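Local coordinates for protein histidine acid phosphatase (Hafnia alvei, PDB 4ARU) that belongs to the histidine phosphatase superfamily (branch 2), whose members pair a core built round a mixed beta sheet with a largely helical region, at residues A[101-106]-A[112-117]; A[163-168]-A[250-255]; A[275-280]-A[286-291]. One frame throughout, in Å; residues are numbered along the deposited sequence.

Contact 1 of 3, residues A[101-106]-A[112-117]; sequences AFLAGL and LAIHHQ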
loop_
_atom_site.group_PDB
_atom_site.type_symbol
_atom_site.label_atom_id
_atom_site.label_comp_id
_atom_site.label_asym_id
_atom_site.label_seq_id
_atom_site.Cartn_x
_atom_site.Cartn_y
_atom_site.Cartn_z
ATOM N N ALA A 101 14.362 8.712 -0.995
ATOM C CA ALA A 101 13.955 9.558 0.098
ATOM C C ALA A 101 14.001 8.802 1.427
ATOM O O ALA A 101 14.357 9.377 2.467
ATOM C CB ALA A 101 12.569 10.126 -0.154
ATOM N N PHE A 102 13.676 7.517 1.391
ATOM C CA PHE A 102 13.824 6.667 2.575
ATOM C C PHE A 102 15.257 6.612 3.039
ATOM O O PHE A 102 15.545 6.850 4.223
ATOM C CB PHE A 102 13.291 5.248 2.283
ATOM C CG PHE A 102 13.736 4.215 3.286
ATOM C CD1 PHE A 102 13.148 4.078 4.530
ATOM C CD2 PHE A 102 14.781 3.360 2.978
ATOM C CE1 PHE A 102 13.583 3.137 5.447
ATOM C CE2 PHE A 102 15.233 2.427 3.884
ATOM C CZ PHE A 102 14.614 2.271 5.097
ATOM N N LEU A 103 16.197 6.407 2.103
ATOM C CA LEU A 103 17.622 6.383 2.465
ATOM C C LEU A 103 18.061 7.745 3.012
ATOM O O LEU A 103 18.836 7.800 3.971
ATOM C CB LEU A 103 18.480 5.997 1.249
ATOM C CG LEU A 103 18.282 4.567 0.762
ATOM C CD1 LEU A 103 19.048 4.438 -0.547
ATOM C CD2 LEU A 103 18.757 3.574 1.795
ATOM N N ALA A 104 17.569 8.853 2.439
ATOM C CA ALA A 104 17.975 10.190 2.895
ATOM C C ALA A 104 17.489 10.461 4.326
ATOM O O ALA A 104 18.184 11.169 5.053
ATOM C CB ALA A 104 17.423 11.235 1.973
ATOM N N GLY A 105 16.337 9.896 4.728
ATOM C CA GLY A 105 15.840 10.056 6.088
ATOM C C GLY A 105 16.464 9.074 7.061
ATOM O O GLY A 105 16.785 9.411 8.181
ATOM N N LEU A 106 16.630 7.846 6.612
ATOM C CA LEU A 106 17.235 6.793 7.435
ATOM C C LEU A 106 18.667 7.054 7.750
ATOM O O LEU A 106 19.137 6.776 8.884
ATOM C CB LEU A 106 17.110 5.439 6.742
ATOM C CG LEU A 106 17.521 4.236 7.614
ATOM C CD1 LEU A 106 16.351 3.776 8.423
ATOM C CD2 LEU A 106 18.094 3.092 6.775
ATOM N N LEU A 112 24.496 5.788 0.055
ATOM C CA LEU A 112 23.702 4.602 -0.209
ATOM C C LEU A 112 22.888 4.865 -1.456
ATOM O O LEU A 112 22.551 5.989 -1.745
ATOM C CB LEU A 112 22.792 4.323 0.966
ATOM C CG LEU A 112 23.507 4.056 2.298
ATOM C CD1 LEU A 112 22.541 3.871 3.471
ATOM C CD2 LEU A 112 24.423 2.855 2.174
ATOM N N ALA A 113 22.560 3.800 -2.183
ATOM C CA ALA A 113 21.792 3.922 -3.412
ATOM C C ALA A 113 20.808 2.806 -3.443
ATOM O O ALA A 113 21.021 1.746 -2.877
ATOM C CB ALA A 113 22.707 3.828 -4.630
ATOM N N ILE A 114 19.714 3.032 -4.143
ATOM C CA ILE A 114 18.701 1.991 -4.317
ATOM C C ILE A 114 19.050 0.987 -5.398
ATOM O O ILE A 114 19.955 1.191 -6.202
ATOM C CB ILE A 114 17.324 2.610 -4.673
ATOM C CG1 ILE A 114 17.293 3.200 -6.070
ATOM C CG2 ILE A 114 16.903 3.661 -3.646
ATOM C CD1 ILE A 114 15.892 3.532 -6.547
ATOM N N HIS A 115 18.308 -0.113 -5.382
ATOM C CA HIS A 115 18.310 -1.052 -6.445
ATOM C C HIS A 115 16.940 -1.128 -7.096
ATOM O O HIS A 115 15.935 -0.990 -6.423
ATOM C CB HIS A 115 18.682 -2.436 -5.924
ATOM C CG HIS A 115 20.041 -2.510 -5.327
ATOM N ND1 HIS A 115 20.329 -2.046 -4.071
ATOM C CD2 HIS A 115 21.194 -2.970 -5.830
ATOM C CE1 HIS A 115 21.606 -2.223 -3.816
ATOM N NE2 HIS A 115 22.162 -2.823 -4.854
ATOM N N HIS A 116 16.930 -1.436 -8.396
ATOM C CA HIS A 116 15.705 -1.628 -9.166
ATOM C C HIS A 116 15.976 -2.366 -10.453
ATOM O O HIS A 116 17.113 -2.599 -10.848
ATOM C CB HIS A 116 14.979 -0.270 -9.422
ATOM C CG HIS A 116 15.716 0.663 -10.325
ATOM N ND1 HIS A 116 15.712 0.522 -11.698
ATOM C CD2 HIS A 116 16.456 1.763 -10.066
ATOM C CE1 HIS A 116 16.433 1.494 -12.249
ATOM N NE2 HIS A 116 16.902 2.254 -11.276
ATOM N N GLN A 117 14.912 -2.825 -11.093
ATOM C CA GLN A 117 15.060 -3.561 -12.314
ATOM C C GLN A 117 15.768 -2.690 -13.339
ATOM O O GLN A 117 15.398 -1.575 -13.504
ATOM C CB GLN A 117 13.671 -3.964 -12.826
ATOM C CG GLN A 117 13.695 -4.623 -14.188
ATOM C CD GLN A 117 12.374 -5.262 -14.521
ATOM O OE1 GLN A 117 12.074 -6.346 -14.011
ATOM N NE2 GLN A 117 11.557 -4.585 -15.290
#

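Contact 2 of 3, residues A[163-168]-A[250-255]; sequences ASLALM and LKLHNA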
loop_
_atom_site.group_PDB
_atom_site.type_symbol
_atom_site.label_atom_id
_atom_site.label_comp_id
_atom_site.label_asym_id
_atom_site.label_seq_id
_atom_site.Cartn_x
_atom_site.Cartn_y
_atom_site.Cartn_z
ATOM N N ALA A 163 -25.011 6.422 1.178
ATOM C CA ALA A 163 -24.614 7.686 1.824
ATOM C C ALA A 163 -23.279 8.245 1.329
ATOM O O ALA A 163 -23.123 9.436 1.067
ATOM C CB ALA A 163 -24.578 7.505 3.331
ATOM N N SER A 164 -22.296 7.375 1.178
ATOM C CA SER A 164 -20.974 7.759 0.726
ATOM C C SER A 164 -21.005 8.256 -0.719
ATOM O O SER A 164 -20.366 9.264 -1.071
ATOM C CB SER A 164 -20.017 6.585 0.872
ATOM O OG SER A 164 -19.799 6.276 2.238
ATOM N N LEU A 165 -21.787 7.568 -1.556
ATOM C CA LEU A 165 -21.906 8.008 -2.954
ATOM C C LEU A 165 -22.629 9.349 -3.038
ATOM O O LEU A 165 -22.285 10.245 -3.830
ATOM C CB LEU A 165 -22.589 6.941 -3.801
ATOM C CG LEU A 165 -21.803 5.665 -4.069
ATOM C CD1 LEU A 165 -22.583 4.607 -4.840
ATOM C CD2 LEU A 165 -20.535 6.014 -4.834
ATOM N N ALA A 166 -23.622 9.550 -2.180
ATOM C CA ALA A 166 -24.328 10.835 -2.138
ATOM C C ALA A 166 -23.406 11.954 -1.672
ATOM O O ALA A 166 -23.445 13.041 -2.206
ATOM C CB ALA A 166 -25.556 10.759 -1.256
ATOM N N LEU A 167 -22.538 11.636 -0.712
ATOM C CA LEU A 167 -21.557 12.637 -0.269
ATOM C C LEU A 167 -20.578 12.970 -1.384
ATOM O O LEU A 167 -20.267 14.128 -1.623
ATOM C CB LEU A 167 -20.801 12.163 0.963
ATOM C CG LEU A 167 -19.672 13.053 1.484
ATOM C CD1 LEU A 167 -20.213 14.397 1.915
ATOM C CD2 LEU A 167 -18.964 12.349 2.624
ATOM N N MET A 168 -20.112 11.956 -2.085
ATOM C CA MET A 168 -19.189 12.202 -3.209
ATOM C C MET A 168 -19.892 13.128 -4.222
ATOM O O MET A 168 -19.294 14.073 -4.748
ATOM C CB MET A 168 -18.761 10.906 -3.896
ATOM C CG MET A 168 -17.817 11.106 -5.074
ATOM S SD MET A 168 -16.287 12.035 -4.730
ATOM C CE MET A 168 -15.286 10.815 -3.942
ATOM N N LEU A 250 -13.471 7.896 1.990
ATOM C CA LEU A 250 -12.417 6.876 1.866
ATOM C C LEU A 250 -12.973 5.473 2.071
ATOM O O LEU A 250 -12.355 4.534 1.612
ATOM C CB LEU A 250 -11.241 7.186 2.827
ATOM C CG LEU A 250 -10.096 8.044 2.213
ATOM C CD1 LEU A 250 -9.380 7.419 0.998
ATOM C CD2 LEU A 250 -10.603 9.433 1.891
ATOM N N LYS A 251 -14.156 5.346 2.660
ATOM C CA LYS A 251 -14.835 4.049 2.751
ATOM C C LYS A 251 -14.979 3.439 1.360
ATOM O O LYS A 251 -14.770 2.238 1.142
ATOM C CB LYS A 251 -16.206 4.230 3.396
ATOM C CG LYS A 251 -16.961 2.927 3.527
ATOM C CD LYS A 251 -18.152 2.996 4.472
ATOM C CE LYS A 251 -19.049 4.138 4.169
ATOM N NZ LYS A 251 -20.280 3.997 4.998
ATOM N N LEU A 252 -15.249 4.265 0.373
ATOM C CA LEU A 252 -15.404 3.791 -0.998
ATOM C C LEU A 252 -14.086 3.295 -1.554
ATOM O O LEU A 252 -14.023 2.292 -2.253
ATOM C CB LEU A 252 -15.944 4.914 -1.893
ATOM C CG LEU A 252 -17.356 5.391 -1.523
ATOM C CD1 LEU A 252 -17.637 6.803 -2.049
ATOM C CD2 LEU A 252 -18.393 4.434 -2.065
ATOM N N HIS A 253 -13.006 4.013 -1.252
ATOM C CA HIS A 253 -11.702 3.608 -1.711
ATOM C C HIS A 253 -11.292 2.304 -1.045
ATOM O O HIS A 253 -10.798 1.407 -1.717
ATOM C CB HIS A 253 -10.738 4.743 -1.371
ATOM C CG HIS A 253 -9.307 4.427 -1.657
ATOM N ND1 HIS A 253 -8.765 4.499 -2.922
ATOM C CD2 HIS A 253 -8.293 4.084 -0.833
ATOM C CE1 HIS A 253 -7.486 4.178 -2.875
ATOM N NE2 HIS A 253 -7.172 3.936 -1.619
ATOM N N ASN A 254 -11.486 2.188 0.274
ATOM C CA ASN A 254 -11.078 0.968 0.954
ATOM C C ASN A 254 -11.900 -0.226 0.493
ATOM O O ASN A 254 -11.388 -1.342 0.399
ATOM C CB ASN A 254 -11.152 1.145 2.447
ATOM C CG ASN A 254 -10.148 2.160 2.951
ATOM O OD1 ASN A 254 -9.016 2.264 2.428
ATOM N ND2 ASN A 254 -10.526 2.902 3.977
ATOM N N ALA A 255 -13.143 0.012 0.101
ATOM C CA ALA A 255 -13.984 -1.068 -0.400
ATOM C C ALA A 255 -13.496 -1.535 -1.764
ATOM O O ALA A 255 -13.425 -2.730 -2.041
ATOM C CB ALA A 255 -15.422 -0.628 -0.449
HETATM O O HOH W 1 -22.132 4.585 2.490
#

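Contact 3 of 3, residues A[275-280]-A[286-291]; sequences LQTIAH and ITSRPL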
loop_
_atom_site.group_PDB
_atom_site.type_symbol
_atom_site.label_atom_id
_atom_site.label_comp_id
_atom_site.label_asym_id
_atom_site.label_seq_id
_atom_site.Cartn_x
_atom_site.Cartn_y
_atom_site.Cartn_z
ATOM N N LEU A 275 5.258 -11.975 -1.425
ATOM C CA LEU A 275 5.136 -12.718 -0.169
ATOM C C LEU A 275 6.285 -13.714 -0.051
ATOM O O LEU A 275 6.856 -13.874 1.054
ATOM C CB LEU A 275 3.777 -13.401 -0.024
ATOM C CG LEU A 275 3.522 -14.002 1.373
ATOM C CD1 LEU A 275 3.492 -12.931 2.410
ATOM C CD2 LEU A 275 2.207 -14.762 1.357
ATOM N N GLN A 276 6.647 -14.391 -1.133
ATOM C CA GLN A 276 7.766 -15.310 -1.054
ATOM C C GLN A 276 9.061 -14.573 -0.686
ATOM O O GLN A 276 9.874 -15.064 0.111
ATOM C CB GLN A 276 7.946 -16.044 -2.407
ATOM C CG GLN A 276 8.848 -17.244 -2.415
ATOM C CD GLN A 276 8.129 -18.527 -2.063
ATOM O OE1 GLN A 276 6.957 -18.555 -1.557
ATOM N NE2 GLN A 276 8.796 -19.598 -2.339
ATOM N N THR A 277 9.287 -13.426 -1.313
ATOM C CA THR A 277 10.467 -12.611 -1.051
ATOM C C THR A 277 10.546 -12.164 0.417
ATOM O O THR A 277 11.590 -12.275 1.068
ATOM C CB THR A 277 10.484 -11.418 -2.000
ATOM O OG1 THR A 277 10.635 -11.924 -3.325
ATOM C CG2 THR A 277 11.649 -10.480 -1.769
ATOM N N ILE A 278 9.420 -11.693 0.925
ATOM C CA ILE A 278 9.337 -11.255 2.326
ATOM C C ILE A 278 9.614 -12.413 3.274
ATOM O O ILE A 278 10.459 -12.323 4.197
ATOM C CB ILE A 278 7.945 -10.639 2.617
ATOM C CG1 ILE A 278 7.824 -9.310 1.893
ATOM C CG2 ILE A 278 7.736 -10.451 4.121
ATOM C CD1 ILE A 278 6.434 -8.759 1.756
ATOM N N ALA A 279 8.949 -13.542 3.044
ATOM C CA ALA A 279 9.146 -14.705 3.877
ATOM C C ALA A 279 10.596 -15.183 3.859
ATOM O O ALA A 279 11.209 -15.484 4.898
ATOM C CB ALA A 279 8.221 -15.836 3.432
ATOM N N HIS A 280 11.167 -15.312 2.675
ATOM C CA HIS A 280 12.543 -15.698 2.535
ATOM C C HIS A 280 13.483 -14.749 3.306
ATOM O O HIS A 280 14.391 -15.183 4.023
ATOM C CB HIS A 280 12.921 -15.722 1.055
ATOM C CG HIS A 280 14.339 -16.090 0.840
ATOM N ND1 HIS A 280 15.341 -15.157 0.754
ATOM C CD2 HIS A 280 14.943 -17.294 0.756
ATOM C CE1 HIS A 280 16.504 -15.762 0.613
ATOM N NE2 HIS A 280 16.290 -17.064 0.594
ATOM N N ILE A 286 12.863 -21.457 1.996
ATOM C CA ILE A 286 12.213 -21.595 0.717
ATOM C C ILE A 286 13.066 -21.045 -0.411
ATOM O O ILE A 286 14.037 -20.305 -0.198
ATOM C CB ILE A 286 10.837 -20.896 0.712
ATOM C CG1 ILE A 286 10.955 -19.410 1.048
ATOM C CG2 ILE A 286 9.913 -21.563 1.709
ATOM C CD1 ILE A 286 9.614 -18.742 1.115
ATOM N N THR A 287 12.655 -21.392 -1.621
ATOM C CA THR A 287 13.265 -20.894 -2.837
ATOM C C THR A 287 12.600 -19.577 -3.209
ATOM O O THR A 287 11.378 -19.476 -3.269
ATOM C CB THR A 287 13.090 -21.950 -3.956
ATOM O OG1 THR A 287 13.796 -23.156 -3.614
ATOM C CG2 THR A 287 13.555 -21.391 -5.307
ATOM N N SER A 288 13.415 -18.552 -3.446
ATOM C CA SER A 288 12.931 -17.239 -3.837
ATOM C C SER A 288 13.995 -16.559 -4.682
ATOM O O SER A 288 15.184 -16.703 -4.403
ATOM C CB SER A 288 12.574 -16.390 -2.600
ATOM O OG SER A 288 12.060 -15.115 -2.932
ATOM N N ARG A 289 13.572 -15.846 -5.720
ATOM C CA ARG A 289 14.524 -15.206 -6.619
ATOM C C ARG A 289 15.352 -14.218 -5.824
ATOM O O ARG A 289 14.811 -13.322 -5.183
ATOM C CB ARG A 289 13.835 -14.471 -7.757
ATOM C CG ARG A 289 14.836 -13.810 -8.727
ATOM C CD ARG A 289 14.122 -13.239 -9.939
ATOM N NE ARG A 289 13.578 -14.280 -10.817
ATOM C CZ ARG A 289 12.901 -14.017 -11.941
ATOM N NH1 ARG A 289 12.630 -12.750 -12.284
ATOM N NH2 ARG A 289 12.449 -15.006 -12.681
ATOM N N PRO A 290 16.686 -14.376 -5.868
ATOM C CA PRO A 290 17.450 -13.461 -5.007
ATOM C C PRO A 290 17.457 -12.040 -5.525
ATOM O O PRO A 290 17.466 -11.822 -6.744
ATOM C CB PRO A 290 18.884 -14.037 -5.043
ATOM C CG PRO A 290 18.890 -15.061 -6.114
ATOM C CD PRO A 290 17.487 -15.479 -6.423
ATOM N N LEU A 291 17.490 -11.093 -4.595
ATOM C CA LEU A 291 17.615 -9.659 -4.938
ATOM C C LEU A 291 19.077 -9.440 -5.241
ATOM O O LEU A 291 19.945 -9.894 -4.492
ATOM C CB LEU A 291 17.145 -8.796 -3.781
ATOM C CG LEU A 291 15.654 -8.942 -3.476
ATOM C CD1 LEU A 291 15.284 -8.108 -2.262
ATOM C CD2 LEU A 291 14.783 -8.479 -4.631
HETATM O O HOH W 2 12.327 -12.189 -5.460
HETATM O O HOH W 3 10.633 -14.608 -5.209
#

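Contact 1 of 3, residues A[101-106]-A[112-117]
Leu103 lies with its forked end across Leu112 and Ile114, and nearly everything that passes between 101-106 and 112-117 goes through its two methyls. CD1 does most of the work: it approaches the CG2 methyl of Ile114 to 3.8 Å and rests equally close, 3.8 Å, to the carbonyl carbon C of Ala113, so that it sits on the backbone between the two side chains. On the other branch, CD2 of Leu103 meets CD1 of Leu112 at 4.1 Å, while CB of Leu112 stands 4.0 Å from Leu103 CD1. The two leucines therefore meet at a slant, one fork against the base and one arm of the other. Leu103 is aimed by its first torsion, which places CG beside the backbone N and opposite the carbonyl carbon (chi1 -67°), sending the fork off the helix toward the returning chain.

This is the return leg of a beta-alpha-beta unit: strand 85-89 leads into helix 93-106, and the chain then comes back to strand 115-116, parallel to the first. Val87 of strand 85-89 is touched by both Leu103 and Ile114, which places their contact between helix and sheet. CG2 of Ile114 meets Leu103, CG1 leads away from 101-106, and the side chain also touches Arg96 and Glu100 of helix 93-106. A bound L(+)-tartaric acid, probably from the crystallisation liquor, lies about 5 Å from the Ile114 side chain.

At the other end of the contact, Leu112 also touches Pro82 and Ala107. Just past Ile114 the returning chain joins the sheet, the backbone of His115 bonding to Val87 and Ala89 of strand 85-89 while its NE2 bonds to Asp293 OD2.

Contact 2 of 3, residues A[163-168]-A[250-255]
Two helices of the helical region found in branch 2 histidine phosphatases, 162-172 and 243-262, meet here at a steep crossing. The axes of the short segments approach to 9.8 Å, with a signed crossing angle of -120°. Leu252 projects into the gap, its CG and CD1 both against CB of Ser164, the first at 3.8 Å. Its other methyl, CD2, reaches CD2 of Leu165, also at 3.8 Å. The fork is set with CG turned anti to the carbonyl carbon (chi1 -64°), which brings CD1 chiefly to the serine and CD2 chiefly to Leu165, though each methyl is near both. Helix 213-229 borders the same cluster, Ala213 touching Leu165 and Ala217 touching Leu252.

Lys251 runs along the solvent side, its chain bent at chi3 (51°), and its ammonium is joined to helix 162-172 through one water: NZ of Lys251 donates to it at 3.2 Å and the backbone N of Ser164 at 3.1 Å. The hydroxyl of Ser164, modelled in two conformers, has its main partner in Ser248 OG. An apolar centre is thus edged by a polar seam: the water accepts from both the ammonium and an amide in the first turn of helix 162-172, so the charge is linked to that helix by way of water and stays at the exposed rim of the buried leucine cluster.

Contact 3 of 3, residues A[275-280]-A[286-291]
The side-chain amide of Gln276 has the CD1 methyl of Ile286 over one face, 3.5 Å from CD, and the carbonyl O of Thr287 at its NE2 edge. That edge bond is short and nearly straight: NE2 of Gln276 donates to Thr287 O at 2.7 Å with 174° at the hydrogen, the acceptor lying almost in the amide plane. OE1 is held by Gln411 NE2, so the amide is fixed at both ends. The bend at chi2 (88°) brings the amide against Ile286 and Thr287. The ring of His280 presents its edge instead, CD2 standing 3.3 Å from Ile286 O, and CB of His280 lies 3.7 Å from CB of Ser288. Two waters fill in the polar side. One donates both to Thr277 OG1 and to Arg289 O, at 2.7 Å each; the other joins Thr277 OG1, Ser288 OG and Arg289 N. Thr277 OG1 also bonds to Pro273 O within its own helix. The whole is a helix-to-strand connection of an alpha/beta core, in which the loop after helix 264-282 folds back along that helix before entering strand 300-305 of the central sheet.

Contacts 1, 2 and 3 follow one another along the chain without interleaving, yet in space the first and last are the neighbours. Their centres are 20 Å apart, with nearest atoms about 7 Å apart, and strand 85-89 of the mixed sheet lies between them: 112-117 pairs with it, and Leu291 of contact 3 touches its Tyr86 and Trp88. Contact 2 sits on the opposite side of the chain's centre, 35 Å from contact 1 and 37 Å from contact 3, centre to centre. The chain therefore leaves the sheet, builds the helical region, and returns by way of successive helices 243-262 and 264-282, so the sheet-bearing core is completed from sequence on both sides of that excursion.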